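Local coordinates for protein beta-galacturonidase (Eisenbergiella tayi, PDB 6NCW) that hydrolyses beta-linked galacturonides as a glycoside hydrolase of family 2, and may also act on beta-glucuronides, at residues A[383-386]-A[387-390]; A[393-396]-A[397-400]. All coordinates share one frame; numbering follows the deposited sequence. Where two conformers were deposited one is given.

Interactions 1 and 2 are successive local contacts on one helix, 384-400, which runs between strands 370-374 and 406-410 of the TIM barrel domain; their centres lie about 15 Å apart. Both are partly buried, each with one flank packed on helix 349-364. At 383-390 the helix begins, and the contact is rich in side-chain chemistry: an N-cap, a two-point salt bridge, a water bridge and a sulfur-aromatic contact. At 393-400 the helix ends, and the side chains contribute less: one serine hydroxyl turned back to the backbone, aliphatic packing, and a glutamate and lysine whose charged atoms do not touch in the conformer given.

Interaction 1 (A[383-386]-A[387-390]); sequences TEYG and RECY
Arg387 grips Glu384, three residues before it at the start of helix 384-400, side-on through NE and NH2. Its CB lies 3.5 Å from Glu384 O, and CG stands anti to the backbone N (chi1 -179°). Bends at chi2 and chi3 then turn the chain alongside Glu384, bringing CD to 4.0 Å from Glu384 OE1. NE donates to OE1 of Glu384 at 3.1 Å, while NH2 of Arg387 makes the straighter bond (173°) to Glu384 OE2 at 2.8 Å. Both oxygens are met on their syn side and lie close to the guanidinium plane, yet the carboxylate is turned 33° from that plane. The remaining nitrogen, NH1, is hydrogen-bonded to Tyr421 OH, so the guanidinium has partners on two residues. A water donates to both Glu384 OE2 and Glu388 OE1, linking two carboxylates that might otherwise repel.

Thr383 is the N-cap: its OG1 accepts from Gly386 N at 2.9 Å and is also hydrogen-bonded to Ala380 O. Farther round the helix, Cys389 SG sits over a face of the Tyr385 ring, 4.0 Å from the centroid, a sulfur-aromatic contact. Tyr385 OH bonds to Met344 O, and Glu388 forms a salt bridge with Lys350. Cys389 touches Met344 of helix 341-344 and Phe349 of helix 349-364, while Tyr390 packs on the loop after strand 370-374, its side chain about 7 Å from that of the galacturonate-binding Asn377.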
loop_
_atom_site.group_PDB
_atom_site.type_symbol
_atom_site.label_atom_id
_atom_site.label_comp_id
_atom_site.label_asym_id
_atom_site.label_seq_id
_atom_site.Cartn_x
_atom_site.Cartn_y
_atom_site.Cartn_z
ATOM N N THR A 383 25.351 -21.837 28.764
ATOM C CA THR A 383 25.850 -21.466 30.078
ATOM C C THR A 383 25.585 -22.587 31.077
ATOM O O THR A 383 24.653 -23.376 30.925
ATOM C CB THR A 383 25.186 -20.183 30.588
ATOM O OG1 THR A 383 23.778 -20.429 30.778
ATOM C CG2 THR A 383 25.400 -19.028 29.595
ATOM N N GLU A 384 26.403 -22.628 32.130
ATOM C CA GLU A 384 26.215 -23.638 33.162
ATOM C C GLU A 384 24.865 -23.476 33.864
ATOM O O GLU A 384 24.149 -24.463 34.084
ATOM C CB GLU A 384 27.363 -23.584 34.168
ATOM C CG GLU A 384 27.028 -24.234 35.529
ATOM C CD GLU A 384 26.627 -25.707 35.403
ATOM O OE1 GLU A 384 27.102 -26.366 34.448
ATOM O OE2 GLU A 384 25.830 -26.192 36.253
ATOM N N TYR A 385 24.501 -22.241 34.236
ATOM C CA TYR A 385 23.223 -22.061 34.921
ATOM C C TYR A 385 22.062 -22.364 33.979
ATOM O O TYR A 385 21.060 -22.973 34.389
ATOM C CB TYR A 385 23.088 -20.651 35.508
ATOM C CG TYR A 385 21.682 -20.428 36.033
ATOM C CD1 TYR A 385 21.206 -21.158 37.127
ATOM C CD2 TYR A 385 20.804 -19.543 35.398
ATOM C CE1 TYR A 385 19.900 -20.991 37.597
ATOM C CE2 TYR A 385 19.500 -19.367 35.857
ATOM C CZ TYR A 385 19.052 -20.096 36.960
ATOM O OH TYR A 385 17.768 -19.933 37.423
ATOM N N GLY A 386 22.193 -21.980 32.706
ATOM C CA GLY A 386 21.214 -22.395 31.712
ATOM C C GLY A 386 21.063 -23.902 31.654
ATOM O O GLY A 386 19.946 -24.426 31.680
ATOM N N ARG A 387 22.192 -24.622 31.606
ATOM C CA ARG A 387 22.156 -26.085 31.518
ATOM C C ARG A 387 21.396 -26.700 32.693
ATOM O O ARG A 387 20.657 -27.674 32.517
ATOM C CB ARG A 387 23.587 -26.637 31.451
ATOM C CG ARG A 387 23.703 -28.153 31.325
ATOM C CD ARG A 387 24.926 -28.682 32.088
ATOM N NE ARG A 387 24.916 -28.287 33.509
ATOM C CZ ARG A 387 24.148 -28.839 34.449
ATOM N NH1 ARG A 387 23.303 -29.813 34.138
ATOM N NH2 ARG A 387 24.207 -28.404 35.704
ATOM N N GLU A 388 21.567 -26.143 33.900
ATOM C CA GLU A 388 20.845 -26.657 35.063
ATOM C C GLU A 388 19.339 -26.551 34.859
ATOM O O GLU A 388 18.598 -27.486 35.173
ATOM C CB GLU A 388 21.282 -25.908 36.331
ATOM C CG GLU A 388 20.424 -26.183 37.589
ATOM C CD GLU A 388 20.788 -25.257 38.754
ATOM O OE1 GLU A 388 21.938 -25.314 39.239
ATOM O OE2 GLU A 388 19.931 -24.449 39.173
ATOM N N CYS A 389 18.876 -25.433 34.292
ATOM C CA CYS A 389 17.455 -25.269 33.991
ATOM C C CYS A 389 16.994 -26.238 32.907
ATOM O O CYS A 389 15.933 -26.860 33.033
ATOM C CB CYS A 389 17.173 -23.829 33.556
ATOM S SG CYS A 389 17.542 -22.576 34.802
ATOM N N TYR A 390 17.743 -26.340 31.799
ATOM C CA TYR A 390 17.346 -27.291 30.765
ATOM C C TYR A 390 17.205 -28.683 31.361
ATOM O O TYR A 390 16.232 -29.385 31.088
ATOM C CB TYR A 390 18.350 -27.299 29.602
ATOM C CG TYR A 390 18.155 -26.195 28.582
ATOM C CD1 TYR A 390 17.496 -26.433 27.369
ATOM C CD2 TYR A 390 18.632 -24.906 28.827
ATOM C CE1 TYR A 390 17.332 -25.407 26.421
ATOM C CE2 TYR A 390 18.473 -23.881 27.896
ATOM C CZ TYR A 390 17.825 -24.132 26.699
ATOM O OH TYR A 390 17.674 -23.098 25.804
HETATM O O HOH W 1 24.817 -24.614 38.251
#

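Interaction 2 (A[393-396]-A[397-400])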
loop_
_atom_site.group_PDB
_atom_site.type_symbol
_atom_site.label_atom_id
_atom_site.label_comp_id
_atom_site.label_asym_id
_atom_site.label_seq_id
_atom_site.Cartn_x
_atom_site.Cartn_y
_atom_site.Cartn_z
ATOM N N GLN A 393 14.006 -29.110 33.496
ATOM C CA GLN A 393 12.740 -29.088 32.771
ATOM C C GLN A 393 12.587 -30.318 31.889
ATOM O O GLN A 393 11.484 -30.852 31.754
ATOM C CB GLN A 393 12.633 -27.789 31.964
ATOM C CG GLN A 393 12.656 -26.572 32.875
ATOM C CD GLN A 393 12.464 -25.256 32.155
ATOM O OE1 GLN A 393 11.836 -25.182 31.089
ATOM N NE2 GLN A 393 13.005 -24.195 32.743
ATOM N N TYR A 394 13.682 -30.779 31.287
ATOM C CA TYR A 394 13.637 -32.024 30.534
ATOM C C TYR A 394 13.227 -33.193 31.420
ATOM O O TYR A 394 12.445 -34.055 30.993
ATOM C CB TYR A 394 15.005 -32.296 29.910
ATOM C CG TYR A 394 15.280 -31.622 28.581
ATOM C CD1 TYR A 394 16.503 -31.020 28.343
ATOM C CD2 TYR A 394 14.345 -31.635 27.549
ATOM C CE1 TYR A 394 16.794 -30.432 27.139
ATOM C CE2 TYR A 394 14.629 -31.039 26.320
ATOM C CZ TYR A 394 15.863 -30.439 26.129
ATOM O OH TYR A 394 16.195 -29.846 24.927
ATOM N N GLU A 395 13.762 -33.251 32.655
ATOM C CA GLU A 395 13.389 -34.336 33.563
ATOM C C GLU A 395 11.971 -34.167 34.089
ATOM O O GLU A 395 11.290 -35.169 34.337
ATOM C CB GLU A 395 14.375 -34.441 34.728
ATOM C CG GLU A 395 14.076 -35.583 35.737
ATOM C CD GLU A 395 13.898 -36.971 35.089
ATOM O OE1 GLU A 395 12.764 -37.513 35.134
ATOM O OE2 GLU A 395 14.884 -37.520 34.542
ATOM N N LEU A 396 11.500 -32.929 34.254
ATOM C CA LEU A 396 10.094 -32.719 34.585
ATOM C C LEU A 396 9.186 -33.270 33.484
ATOM O O LEU A 396 8.193 -33.949 33.774
ATOM C CB LEU A 396 9.831 -31.230 34.820
ATOM C CG LEU A 396 8.405 -30.800 35.189
ATOM C CD1 LEU A 396 7.901 -31.471 36.494
ATOM C CD2 LEU A 396 8.355 -29.284 35.314
ATOM N N ILE A 397 9.531 -33.026 32.211
ATOM C CA ILE A 397 8.716 -33.548 31.112
ATOM C C ILE A 397 8.662 -35.065 31.170
ATOM O O ILE A 397 7.589 -35.672 31.058
ATOM C CB ILE A 397 9.271 -33.078 29.757
ATOM C CG1 ILE A 397 9.086 -31.568 29.580
ATOM C CG2 ILE A 397 8.602 -33.830 28.625
ATOM C CD1 ILE A 397 9.759 -31.079 28.346
ATOM N N LYS A 398 9.827 -35.703 31.322
ATOM C CA LYS A 398 9.877 -37.166 31.332
ATOM C C LYS A 398 9.018 -37.747 32.453
ATOM O O LYS A 398 8.346 -38.767 32.266
ATOM C CB LYS A 398 11.321 -37.641 31.465
ATOM C CG LYS A 398 11.512 -39.149 31.336
ATOM C CD LYS A 398 12.984 -39.498 31.437
ATOM C CE LYS A 398 13.307 -40.773 30.660
ATOM N NZ LYS A 398 12.800 -40.720 29.247
ATOM N N SER A 399 9.010 -37.104 33.617
ATOM C CA SER A 399 8.198 -37.615 34.715
ATOM C C SER A 399 6.711 -37.508 34.410
ATOM O O SER A 399 5.916 -38.278 34.960
ATOM C CB SER A 399 8.520 -36.875 36.008
ATOM O OG SER A 399 7.861 -35.617 36.059
ATOM N N LEU A 400 6.307 -36.564 33.555
ATOM C CA LEU A 400 4.893 -36.402 33.229
ATOM C C LEU A 400 4.501 -37.156 31.974
ATOM O O LEU A 400 3.331 -37.533 31.823
ATOM C CB LEU A 400 4.544 -34.924 33.041
ATOM C CG LEU A 400 4.717 -34.012 34.253
ATOM C CD1 LEU A 400 4.601 -32.553 33.844
ATOM C CD2 LEU A 400 3.687 -34.359 35.313
#
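Ser399 OG donates to Leu396 O at 2.8 Å, folding the hydroxyl back onto the preceding turn. This follows from chi1 of 80°, which sets OG between the backbone N and the carbonyl carbon. Leu400 N reaches Leu396 O as well, at 3.2 Å, from the same face of the carbonyl plane; its N-H...O angle of 136° makes it the most bent of the four i to i+4 bonds. Those before it are straighter, as with Lys398 N to Tyr394 O at 162°. Leu400 N also bonds to Ile397 O at 2.9 Å, so its donor is shared where helix 384-400 ends. This helix is the crossover of a beta-alpha-beta unit of the TIM barrel, between strands 370-374 and 406-410, and Tyr394 O accepts from Arg406 of the second strand.

On the solvent side Glu395, in the conformer given, one of two deposited, bends at chi2 and leaves OE1 3.9 Å from Lys398 CB, with OE2 6.5 Å from Lys398 NZ; this placement is tentative. Among the aliphatic groups, Leu396 CD1 approaches Leu400 CD1 at 4.4 Å, a loose contact. Leu396 and Ile397 pack on Ile357 and Ile361, respectively, of helix 349-364, and Tyr394 rests against Tyr421 and Pro422.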